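Local coordinates for protein DNA polymerase beta (Leishmania infantum, PDB 4P4M) that adds deoxynucleotides to the 3' end of a DNA primer as a family X polymerase, and probably serves in base excision repair, at residues 148-153 and 266-271; 212-217 and 274-279; 230-235 and 248-253. One frame throughout, in Å; residues are numbered along the deposited sequence.

Contact 1. Residues 148-153 and 266-271. With nucleotides of chain B.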
loop_
_atom_site.group_PDB
_atom_site.type_symbol
_atom_site.label_atom_id
_atom_site.label_comp_id
_atom_site.label_asym_id
_atom_site.label_seq_id
_atom_site.Cartn_x
_atom_site.Cartn_y
_atom_site.Cartn_z
ATOM N N PHE A 148 -10.077 12.620 -10.046
ATOM C CA PHE A 148 -10.532 11.602 -11.000
ATOM C C PHE A 148 -9.669 11.524 -12.262
ATOM O O PHE A 148 -9.267 10.435 -12.661
ATOM C CB PHE A 148 -12.010 11.804 -11.372
ATOM C CG PHE A 148 -12.567 10.713 -12.267
ATOM C CD1 PHE A 148 -12.923 9.479 -11.745
ATOM C CD2 PHE A 148 -12.726 10.929 -13.627
ATOM C CE1 PHE A 148 -13.423 8.476 -12.569
ATOM C CE2 PHE A 148 -13.234 9.934 -14.454
ATOM C CZ PHE A 148 -13.576 8.706 -13.925
ATOM N N TYR A 149 -9.376 12.662 -12.890
ATOM C CA TYR A 149 -8.537 12.638 -14.094
ATOM C C TYR A 149 -7.140 12.056 -13.803
ATOM O O TYR A 149 -6.704 11.103 -14.468
ATOM C CB TYR A 149 -8.450 14.025 -14.779
ATOM C CG TYR A 149 -7.270 14.127 -15.724
ATOM C CD1 TYR A 149 -7.344 13.652 -17.035
ATOM C CD2 TYR A 149 -6.065 14.660 -15.287
ATOM C CE1 TYR A 149 -6.236 13.727 -17.889
ATOM C CE2 TYR A 149 -4.971 14.734 -16.113
ATOM C CZ TYR A 149 -5.053 14.262 -17.406
ATOM O OH TYR A 149 -3.934 14.352 -18.196
ATOM N N ASP A 150 -6.448 12.610 -12.803
ATOM C CA ASP A 150 -5.092 12.152 -12.461
ATOM C C ASP A 150 -5.055 10.658 -12.125
ATOM O O ASP A 150 -4.162 9.928 -12.564
ATOM C CB ASP A 150 -4.519 12.924 -11.254
ATOM C CG ASP A 150 -4.098 14.345 -11.597
ATOM O OD1 ASP A 150 -3.869 14.635 -12.791
ATOM O OD2 ASP A 150 -3.992 15.173 -10.661
ATOM N N ILE A 151 -6.022 10.216 -11.330
ATOM C CA ILE A 151 -6.031 8.843 -10.826
ATOM C C ILE A 151 -6.186 7.805 -11.948
ATOM O O ILE A 151 -5.682 6.691 -11.841
ATOM C CB ILE A 151 -7.101 8.652 -9.723
ATOM C CG1 ILE A 151 -6.660 9.349 -8.428
ATOM C CG2 ILE A 151 -7.358 7.159 -9.453
ATOM C CD1 ILE A 151 -7.757 9.456 -7.386
ATOM N N ASN A 152 -6.856 8.174 -13.035
ATOM C CA ASN A 152 -7.015 7.247 -14.152
ATOM C C ASN A 152 -5.847 7.234 -15.145
ATOM O O ASN A 152 -5.908 6.544 -16.161
ATOM C CB ASN A 152 -8.326 7.517 -14.895
ATOM C CG ASN A 152 -9.539 7.219 -14.051
ATOM O OD1 ASN A 152 -9.493 6.376 -13.154
ATOM N ND2 ASN A 152 -10.633 7.911 -14.330
ATOM N N GLU A 153 -4.792 7.997 -14.865
ATOM C CA GLU A 153 -3.620 8.012 -15.751
ATOM C C GLU A 153 -2.518 7.109 -15.168
ATOM O O GLU A 153 -2.282 7.128 -13.974
ATOM C CB GLU A 153 -3.106 9.444 -15.919
ATOM C CG GLU A 153 -4.123 10.382 -16.595
ATOM C CD GLU A 153 -4.373 10.005 -18.044
ATOM O OE1 GLU A 153 -3.382 9.840 -18.780
ATOM O OE2 GLU A 153 -5.554 9.864 -18.447
ATOM N N VAL A 266 5.603 20.239 -15.756
ATOM C CA VAL A 266 4.676 20.137 -14.624
ATOM C C VAL A 266 4.109 18.711 -14.551
ATOM O O VAL A 266 3.714 18.147 -15.572
ATOM C CB VAL A 266 3.520 21.156 -14.768
ATOM C CG1 VAL A 266 2.467 20.945 -13.694
ATOM C CG2 VAL A 266 4.055 22.589 -14.721
ATOM N N TYR A 267 4.059 18.135 -13.353
ATOM C CA TYR A 267 3.661 16.726 -13.187
ATOM C C TYR A 267 2.223 16.544 -12.711
ATOM O O TYR A 267 1.662 17.418 -12.041
ATOM C CB TYR A 267 4.597 16.007 -12.189
ATOM C CG TYR A 267 6.031 15.882 -12.652
ATOM C CD1 TYR A 267 6.458 14.776 -13.380
ATOM C CD2 TYR A 267 6.964 16.873 -12.353
ATOM C CE1 TYR A 267 7.786 14.671 -13.803
ATOM C CE2 TYR A 267 8.276 16.775 -12.768
ATOM C CZ TYR A 267 8.684 15.680 -13.493
ATOM O OH TYR A 267 10.000 15.599 -13.896
ATOM N N LYS A 268 1.638 15.393 -13.049
ATOM C CA LYS A 268 0.349 14.973 -12.495
ATOM C C LYS A 268 0.515 14.546 -11.034
ATOM O O LYS A 268 1.559 13.999 -10.659
ATOM C CB LYS A 268 -0.172 13.750 -13.271
ATOM C CG LYS A 268 -0.520 13.999 -14.751
ATOM C CD LYS A 268 -0.998 12.683 -15.385
ATOM C CE LYS A 268 -1.425 12.848 -16.844
ATOM N NZ LYS A 268 -0.270 12.977 -17.774
ATOM N N ALA A 269 -0.518 14.747 -10.220
ATOM C CA ALA A 269 -0.549 14.124 -8.899
ATOM C C ALA A 269 -0.770 12.608 -9.037
ATOM O O ALA A 269 -1.549 12.166 -9.884
ATOM C CB ALA A 269 -1.632 14.771 -8.024
ATOM N N ARG A 270 -0.085 11.819 -8.207
ATOM C CA ARG A 270 -0.146 10.354 -8.277
ATOM C C ARG A 270 -0.612 9.764 -6.952
ATOM O O ARG A 270 -0.376 10.345 -5.889
ATOM C CB ARG A 270 1.247 9.760 -8.575
ATOM C CG ARG A 270 1.981 10.355 -9.782
ATOM C CD ARG A 270 1.145 10.217 -11.073
ATOM N NE ARG A 270 1.960 10.381 -12.289
ATOM C CZ ARG A 270 1.520 10.078 -13.508
ATOM N NH1 ARG A 270 0.282 9.611 -13.656
ATOM N NH2 ARG A 270 2.304 10.222 -14.574
ATOM N N ARG A 271 -1.237 8.586 -7.008
ATOM C CA ARG A 271 -1.545 7.845 -5.789
ATOM C C ARG A 271 -0.268 7.298 -5.157
ATOM O O ARG A 271 0.489 6.563 -5.798
ATOM C CB ARG A 271 -2.545 6.711 -6.052
ATOM C CG ARG A 271 -3.939 7.234 -6.358
ATOM C CD ARG A 271 -4.978 6.107 -6.405
ATOM N NE ARG A 271 -4.680 5.108 -7.433
ATOM C CZ ARG A 271 -4.327 3.848 -7.174
ATOM N NH1 ARG A 271 -4.228 3.415 -5.923
ATOM N NH2 ARG A 271 -4.072 3.015 -8.168
ATOM P P DA B 5 -5.957 1.288 -3.423
ATOM O OP1 DA B 5 -5.223 2.528 -3.755
ATOM O OP2 DA B 5 -6.308 0.352 -4.507
ATOM O "O5'" DA B 5 -5.125 0.546 -2.293
ATOM C "C5'" DA B 5 -3.887 -0.039 -2.545
ATOM C "C4'" DA B 5 -3.302 -0.528 -1.238
ATOM O "O4'" DA B 5 -4.257 -1.389 -0.560
ATOM C "C3'" DA B 5 -2.067 -1.390 -1.453
ATOM O "O3'" DA B 5 -1.267 -1.411 -0.259
ATOM C "C2'" DA B 5 -2.742 -2.726 -1.768
ATOM C "C1'" DA B 5 -3.809 -2.738 -0.679
ATOM N N9 DA B 5 -4.963 -3.632 -0.860
ATOM C C8 DA B 5 -6.071 -3.455 -1.644
ATOM N N7 DA B 5 -6.953 -4.429 -1.553
ATOM C C5 DA B 5 -6.391 -5.311 -0.640
ATOM C C6 DA B 5 -6.818 -6.550 -0.102
ATOM N N6 DA B 5 -7.971 -7.154 -0.425
ATOM N N1 DA B 5 -6.005 -7.159 0.792
ATOM C C2 DA B 5 -4.854 -6.560 1.118
ATOM N N3 DA B 5 -4.349 -5.405 0.678
ATOM C C4 DA B 5 -5.169 -4.824 -0.203
HETATM O O HOH W 1 -1.827 9.052 -11.648
HETATM O O HOH W 2 -4.367 5.531 -9.942
#

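Contact 2. Residues 212-217 and 274-279. With nucleotides of chain C.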
loop_
_atom_site.group_PDB
_atom_site.type_symbol
_atom_site.label_atom_id
_atom_site.label_comp_id
_atom_site.label_asym_id
_atom_site.label_seq_id
_atom_site.Cartn_x
_atom_site.Cartn_y
_atom_site.Cartn_z
ATOM N N GLU A 212 9.734 -0.422 21.895
ATOM C CA GLU A 212 8.304 -0.402 21.570
ATOM C C GLU A 212 8.156 -0.559 20.055
ATOM O O GLU A 212 9.141 -0.387 19.328
ATOM C CB GLU A 212 7.681 0.928 21.998
ATOM C CG GLU A 212 7.624 1.161 23.523
ATOM C CD GLU A 212 6.609 0.256 24.220
ATOM O OE1 GLU A 212 5.543 -0.023 23.629
ATOM O OE2 GLU A 212 6.874 -0.168 25.364
ATOM N N PRO A 213 6.941 -0.889 19.575
ATOM C CA PRO A 213 6.712 -0.963 18.124
ATOM C C PRO A 213 7.110 0.350 17.467
ATOM O O PRO A 213 6.793 1.418 18.002
ATOM C CB PRO A 213 5.193 -1.160 18.011
ATOM C CG PRO A 213 4.812 -1.878 19.292
ATOM C CD PRO A 213 5.742 -1.274 20.347
ATOM N N VAL A 214 7.778 0.282 16.315
ATOM C CA VAL A 214 8.224 1.516 15.646
ATOM C C VAL A 214 7.052 2.437 15.310
ATOM O O VAL A 214 7.189 3.670 15.303
ATOM C CB VAL A 214 9.106 1.229 14.390
ATOM C CG1 VAL A 214 8.300 0.529 13.296
ATOM C CG2 VAL A 214 9.716 2.535 13.844
ATOM N N ALA A 215 5.887 1.850 15.070
ATOM C CA ALA A 215 4.702 2.643 14.757
ATOM C C ALA A 215 4.314 3.554 15.913
ATOM O O ALA A 215 3.728 4.614 15.693
ATOM C CB ALA A 215 3.526 1.743 14.361
ATOM N N ALA A 216 4.670 3.166 17.138
ATOM C CA ALA A 216 4.298 3.954 18.317
ATOM C C ALA A 216 5.116 5.240 18.477
ATOM O O ALA A 216 4.769 6.103 19.281
ATOM C CB ALA A 216 4.382 3.097 19.593
ATOM N N THR A 217 6.197 5.368 17.715
ATOM C CA THR A 217 7.034 6.570 17.751
ATOM C C THR A 217 6.430 7.764 16.981
ATOM O O THR A 217 6.939 8.885 17.073
ATOM C CB THR A 217 8.453 6.302 17.174
ATOM O OG1 THR A 217 8.366 6.047 15.760
ATOM C CG2 THR A 217 9.115 5.119 17.864
ATOM N N ILE A 274 2.195 4.521 1.510
ATOM C CA ILE A 274 3.400 4.256 2.315
ATOM C C ILE A 274 3.057 3.299 3.468
ATOM O O ILE A 274 2.094 3.542 4.189
ATOM C CB ILE A 274 3.994 5.577 2.894
ATOM C CG1 ILE A 274 4.191 6.621 1.784
ATOM C CG2 ILE A 274 5.305 5.305 3.682
ATOM C CD1 ILE A 274 4.479 8.052 2.286
ATOM N N ARG A 275 3.804 2.196 3.607
ATOM C CA ARG A 275 3.584 1.268 4.724
ATOM C C ARG A 275 4.827 1.237 5.612
ATOM O O ARG A 275 5.949 1.071 5.128
ATOM C CB ARG A 275 3.242 -0.164 4.251
ATOM C CG ARG A 275 1.796 -0.410 3.744
ATOM C CD ARG A 275 0.736 -0.540 4.866
ATOM N NE ARG A 275 1.053 -1.568 5.865
ATOM C CZ ARG A 275 0.404 -2.726 5.977
ATOM N NH1 ARG A 275 -0.604 -2.985 5.162
ATOM N NH2 ARG A 275 0.752 -3.620 6.909
ATOM N N LEU A 276 4.619 1.409 6.917
ATOM C CA LEU A 276 5.708 1.369 7.897
ATOM C C LEU A 276 5.837 -0.065 8.437
ATOM O O LEU A 276 4.857 -0.630 8.929
ATOM C CB LEU A 276 5.410 2.340 9.057
ATOM C CG LEU A 276 6.398 2.352 10.238
ATOM C CD1 LEU A 276 7.829 2.761 9.828
ATOM C CD2 LEU A 276 5.877 3.266 11.390
ATOM N N ILE A 277 7.034 -0.646 8.335
ATOM C CA ILE A 277 7.237 -2.088 8.578
ATOM C C ILE A 277 8.441 -2.307 9.500
ATOM O O ILE A 277 9.465 -1.641 9.337
ATOM C CB ILE A 277 7.499 -2.840 7.235
ATOM C CG1 ILE A 277 6.284 -2.753 6.297
ATOM C CG2 ILE A 277 7.909 -4.325 7.479
ATOM C CD1 ILE A 277 5.014 -3.450 6.820
ATOM N N GLU A 278 8.313 -3.217 10.475
ATOM C CA GLU A 278 9.419 -3.542 11.388
ATOM C C GLU A 278 10.578 -4.209 10.634
ATOM O O GLU A 278 10.360 -4.980 9.696
ATOM C CB GLU A 278 8.961 -4.477 12.525
ATOM C CG GLU A 278 7.912 -3.890 13.504
ATOM C CD GLU A 278 8.504 -2.967 14.580
ATOM O OE1 GLU A 278 9.736 -2.980 14.803
ATOM O OE2 GLU A 278 7.716 -2.232 15.219
ATOM N N THR A 279 11.804 -3.952 11.078
ATOM C CA THR A 279 12.991 -4.491 10.399
ATOM C C THR A 279 12.929 -6.001 10.101
ATOM O O THR A 279 13.159 -6.428 8.954
ATOM C CB THR A 279 14.289 -4.169 11.177
ATOM O OG1 THR A 279 14.391 -2.754 11.358
ATOM C CG2 THR A 279 15.522 -4.668 10.401
ATOM P P DC C 4 -2.948 -5.028 9.945
ATOM O OP1 DC C 4 -1.695 -4.755 10.685
ATOM O OP2 DC C 4 -4.130 -5.569 10.657
ATOM O "O5'" DC C 4 -3.417 -3.680 9.224
ATOM C "C5'" DC C 4 -2.541 -2.996 8.321
ATOM C "C4'" DC C 4 -3.099 -1.629 7.969
ATOM O "O4'" DC C 4 -4.201 -1.814 7.033
ATOM C "C3'" DC C 4 -3.637 -0.805 9.137
ATOM O "O3'" DC C 4 -3.218 0.539 8.880
ATOM C "C2'" DC C 4 -5.155 -1.018 9.056
ATOM C "C1'" DC C 4 -5.394 -1.280 7.560
ATOM N N1 DC C 4 -6.480 -2.283 7.258
ATOM C C2 DC C 4 -7.411 -1.971 6.264
ATOM O O2 DC C 4 -7.306 -0.882 5.684
ATOM N N3 DC C 4 -8.402 -2.856 5.970
ATOM C C4 DC C 4 -8.468 -4.017 6.626
ATOM N N4 DC C 4 -9.465 -4.853 6.291
ATOM C C5 DC C 4 -7.528 -4.359 7.652
ATOM C C6 DC C 4 -6.552 -3.476 7.933
HETATM O O HOH W 3 10.592 -1.445 17.017
HETATM O O HOH W 4 5.477 -1.009 14.304
#

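Contact 3. Residues 230-235 and 248-253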
loop_
_atom_site.group_PDB
_atom_site.type_symbol
_atom_site.label_atom_id
_atom_site.label_comp_id
_atom_site.label_asym_id
_atom_site.label_seq_id
_atom_site.Cartn_x
_atom_site.Cartn_y
_atom_site.Cartn_z
ATOM N N LEU A 230 6.668 20.326 1.988
ATOM C CA LEU A 230 7.357 20.484 0.704
ATOM C C LEU A 230 6.388 20.573 -0.480
ATOM O O LEU A 230 6.810 20.773 -1.619
ATOM C CB LEU A 230 8.316 19.310 0.477
ATOM C CG LEU A 230 9.562 19.311 1.363
ATOM C CD1 LEU A 230 10.241 17.943 1.336
ATOM C CD2 LEU A 230 10.511 20.411 0.925
ATOM N N LYS A 231 5.096 20.424 -0.201
ATOM C CA LYS A 231 4.050 20.424 -1.228
ATOM C C LYS A 231 4.134 19.225 -2.186
ATOM O O LYS A 231 3.598 19.271 -3.304
ATOM C CB LYS A 231 4.032 21.739 -2.019
ATOM C CG LYS A 231 3.987 22.996 -1.154
ATOM C CD LYS A 231 2.810 22.976 -0.205
ATOM C CE LYS A 231 2.838 24.187 0.723
ATOM N NZ LYS A 231 1.696 24.194 1.683
ATOM N N TYR A 232 4.804 18.161 -1.751
ATOM C CA TYR A 232 4.774 16.894 -2.496
ATOM C C TYR A 232 3.444 16.188 -2.222
ATOM O O TYR A 232 2.660 15.964 -3.146
ATOM C CB TYR A 232 5.962 16.001 -2.111
ATOM C CG TYR A 232 5.932 14.607 -2.732
ATOM C CD1 TYR A 232 6.324 14.400 -4.053
ATOM C CD2 TYR A 232 5.532 13.504 -1.987
ATOM C CE1 TYR A 232 6.309 13.102 -4.634
ATOM C CE2 TYR A 232 5.499 12.211 -2.552
ATOM C CZ TYR A 232 5.891 12.020 -3.866
ATOM O OH TYR A 232 5.868 10.743 -4.395
ATOM N N LEU A 233 3.174 15.855 -0.955
ATOM C CA LEU A 233 1.861 15.315 -0.580
ATOM C C LEU A 233 0.845 16.459 -0.521
ATOM O O LEU A 233 1.045 17.432 0.211
ATOM C CB LEU A 233 1.909 14.566 0.767
ATOM C CG LEU A 233 2.723 13.257 0.784
ATOM C CD1 LEU A 233 2.628 12.563 2.162
ATOM C CD2 LEU A 233 2.274 12.301 -0.339
ATOM N N GLU A 234 -0.236 16.357 -1.295
ATOM C CA GLU A 234 -1.189 17.460 -1.382
ATOM C C GLU A 234 -2.626 17.108 -1.005
ATOM O O GLU A 234 -3.475 17.997 -0.886
ATOM C CB GLU A 234 -1.113 18.160 -2.754
ATOM C CG GLU A 234 -1.396 17.284 -3.957
ATOM C CD GLU A 234 -1.430 18.080 -5.271
ATOM O OE1 GLU A 234 -0.375 18.570 -5.724
ATOM O OE2 GLU A 234 -2.524 18.220 -5.846
ATOM N N ALA A 235 -2.906 15.821 -0.813
ATOM C CA ALA A 235 -4.235 15.399 -0.363
ATOM C C ALA A 235 -4.138 14.043 0.319
ATOM O O ALA A 235 -3.301 13.224 -0.064
ATOM C CB ALA A 235 -5.222 15.340 -1.555
ATOM N N GLY A 248 0.522 12.404 -4.228
ATOM C CA GLY A 248 1.826 13.043 -4.250
ATOM C C GLY A 248 2.200 13.524 -5.649
ATOM O O GLY A 248 1.990 12.825 -6.639
ATOM N N ARG A 249 2.758 14.723 -5.731
ATOM C CA ARG A 249 3.100 15.326 -7.027
ATOM C C ARG A 249 4.534 15.842 -6.995
ATOM O O ARG A 249 4.870 16.662 -6.137
ATOM C CB ARG A 249 2.150 16.492 -7.318
ATOM C CG ARG A 249 2.293 17.109 -8.719
ATOM C CD ARG A 249 1.591 18.473 -8.831
ATOM N NE ARG A 249 0.173 18.471 -8.453
ATOM C CZ ARG A 249 -0.853 18.375 -9.300
ATOM N NH1 ARG A 249 -0.653 18.229 -10.611
ATOM N NH2 ARG A 249 -2.097 18.408 -8.831
ATOM N N LEU A 250 5.382 15.368 -7.908
ATOM C CA LEU A 250 6.752 15.879 -7.998
ATOM C C LEU A 250 6.733 17.386 -8.307
ATOM O O LEU A 250 5.876 17.863 -9.048
ATOM C CB LEU A 250 7.547 15.135 -9.086
ATOM C CG LEU A 250 7.856 13.642 -8.878
ATOM C CD1 LEU A 250 8.158 12.968 -10.208
ATOM C CD2 LEU A 250 9.016 13.421 -7.883
ATOM N N PRO A 251 7.671 18.148 -7.721
ATOM C CA PRO A 251 7.722 19.582 -8.023
ATOM C C PRO A 251 8.108 19.823 -9.485
ATOM O O PRO A 251 8.740 18.954 -10.105
ATOM C CB PRO A 251 8.816 20.108 -7.075
ATOM C CG PRO A 251 9.652 18.936 -6.770
ATOM C CD PRO A 251 8.721 17.740 -6.771
ATOM N N PRO A 252 7.724 20.981 -10.034
ATOM C CA PRO A 252 8.037 21.296 -11.433
ATOM C C PRO A 252 9.544 21.261 -11.679
ATOM O O PRO A 252 10.322 21.650 -10.806
ATOM C CB PRO A 252 7.512 22.720 -11.598
ATOM C CG PRO A 252 6.467 22.870 -10.552
ATOM C CD PRO A 252 6.921 22.035 -9.392
ATOM N N ARG A 253 9.942 20.783 -12.852
ATOM C CA ARG A 253 11.350 20.667 -13.203
ATOM C C ARG A 253 11.669 21.599 -14.367
ATOM O O ARG A 253 10.981 21.580 -15.389
ATOM C CB ARG A 253 11.681 19.218 -13.579
ATOM C CG ARG A 253 13.103 18.999 -14.069
HETATM O O HOH W 5 4.963 19.405 -5.866
#

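Contact 1. Residues 148-153 and 266-271
Ile151 and Arg271 cross at about a right angle, the isoleucine's CG1 and CG2 lying against the aliphatic half of the arginine, with Ile151 CG1 4.0 Å from Arg271 CG. The arginine runs straight through CD and then bends at chi3 (-60°), which points NE at water 2 while NE stays against Ile151 CG2. Arg271 NE donates a hydrogen bond to water 2 at 2.6 Å, in the guanidinium plane, and that water donates in turn to Ile151 O at the end of helix 148-151. Arg271 NH1 closely approaches OP1 of DA5 of chain B, a phosphate oxygen near the guanidinium plane, though the modelled separation is doubtfully short. A second water bridges the segments as well: water 1 donates to Asp150 O and Glu153 O and accepts from Arg270 NH1 at 3.0 Å. Arg270, folded back at chi2 (-57°), brings one face of its guanidinium against Lys268 CB, while its NE forms a salt bridge with Glu159. Lys268, extended to CE, passes across the helix end; its CD and CE pass Glu153 CB and CG, and Lys268 CE comes 3.2 Å from Tyr149 OH. The bend at chi4 leaves Lys268 NZ 4.5 Å from Glu153 OE1, an attraction short of a salt bridge. Asp150 CB is directed at segment 266-271, 3.4 Å from Ala269 O, and Asp150 OD2 is 3.6 Å from Ala269 CB. No direct hydrogen bond links the two segments, so water carries the polar part of the joint. Met247 of strand 243-248 touches Ile151, Ala269 and Arg271 alike. The arrangement belongs to the fingers-palm junction of a family X polymerase, where Arg271 stands beside Asp196, a magnesium ligand of the nucleotidyltransferase palm.

Contact 2. Residues 212-217 and 274-279
Glu278 OE2 is gripped by two donors: Val214 N, 2.7 Å away along a nearly straight bond (160°), and water 4, also at 2.7 Å. The amide meets OE2 on its syn side, 23° out of the carboxylate plane. Water 4 accepts from Ala215 N, so two successive amides at the start of the 3-10 turn 214-217 are turned to one carboxylate, directly and through water. The other oxygen, Glu278 OE1, is joined through water 3 to Glu212 O. A bend at chi2 (-80°) curls the glutamate back toward the turn, where its carboxylate lies alongside Val214, with Glu278 OE2 3.4 Å from Val214 CG1. The negative charge beside these N-H groups is probably stabilised by them. The apolar half joins Val214 CG1 to Leu276 CG at 4.0 Å, and Leu276 CD2 lies 3.6 Å from Ala215 CA. Within the turn, Thr217 OG1 bonds Val214 O in the carbonyl plane, and Thr217 N bonds the same oxygen. Earlier on the strand, Arg275, in one of its two conformers, lays one guanidinium face against the sugar of DC4 of chain C. Strand 270-277 lies between strands 193-203 and 243-248; Val214 and Leu276 both touch Val219 of helix 219-229, which the turn leads into, while Ile277 packs on helix 282-290.

Contact 3. Residues 230-235 and 248-253
Tyr232 lays one ring face against the backbone of Gly248 and Arg249. From CB the side chain leaves with CG anti to the backbone N (chi1 174°), which carries the ring under the facing chain. Tyr232 CG is 4.1 Å from Arg249 O, and Tyr232 CD1 is closer to that oxygen at 3.4 Å. On one side of the ring CE1 meets the carbonyl carbon of Arg249 and Leu250 CD2; on the other side CE2 lies beneath Gly248 CA, which stands over the face, 4.2 Å from the Tyr232 ring centroid and only 13° off the normal, as a CH-pi contact. At the tip, OH bonds His163 of helix 157-175, and Tyr166 of the same helix stacks with the ring. The backbone closes over this packing: Arg249 N donates to Tyr232 O at 2.9 Å, and water 5 donates to both Lys231 O and Arg249 O. Leu233 and Gly248 form an antiparallel non-hydrogen-bonded pair, with Leu233 CD2 against the glycine CA.

Arg249, bent at chi3, holds Glu234 side-on: Arg249 NE reaches Glu234 OE1 at 2.8 Å and Arg249 NH2 reaches Glu234 OE2 at 3.0 Å. Both oxygens lie close to the guanidinium plane and are met on their syn sides, though the two planes are 39° apart. With Tyr147 also bonding OE2 and Tyr267 O taking NH1, both groups are held against rotation. The paired bonds are consistent with a charged carboxylate and guanidinium, probably neutralising each other at the sheet margin, beside the Tyr232 ring, whose hydroxyl is bonded by His163.

In the fold
Contacts 1 and 2 use successive parts of strand 270-277, on opposite sides of the chain's centre, their centres about 29 Å apart. Contact 2 is the buried one, a carboxylate and a few apolar groups closing the turn before helix 219-229 onto the palm sheet. Contacts 1 and 3 are only partly buried and lie about 11 Å apart, centre to centre, where they touch: Arg270 N probably bonds Gly248 O. Contact 1 relies on water and reaches toward DNA and metal, whereas contact 3, nested between the segments of both others, is joined by a direct salt bridge and aromatic packing.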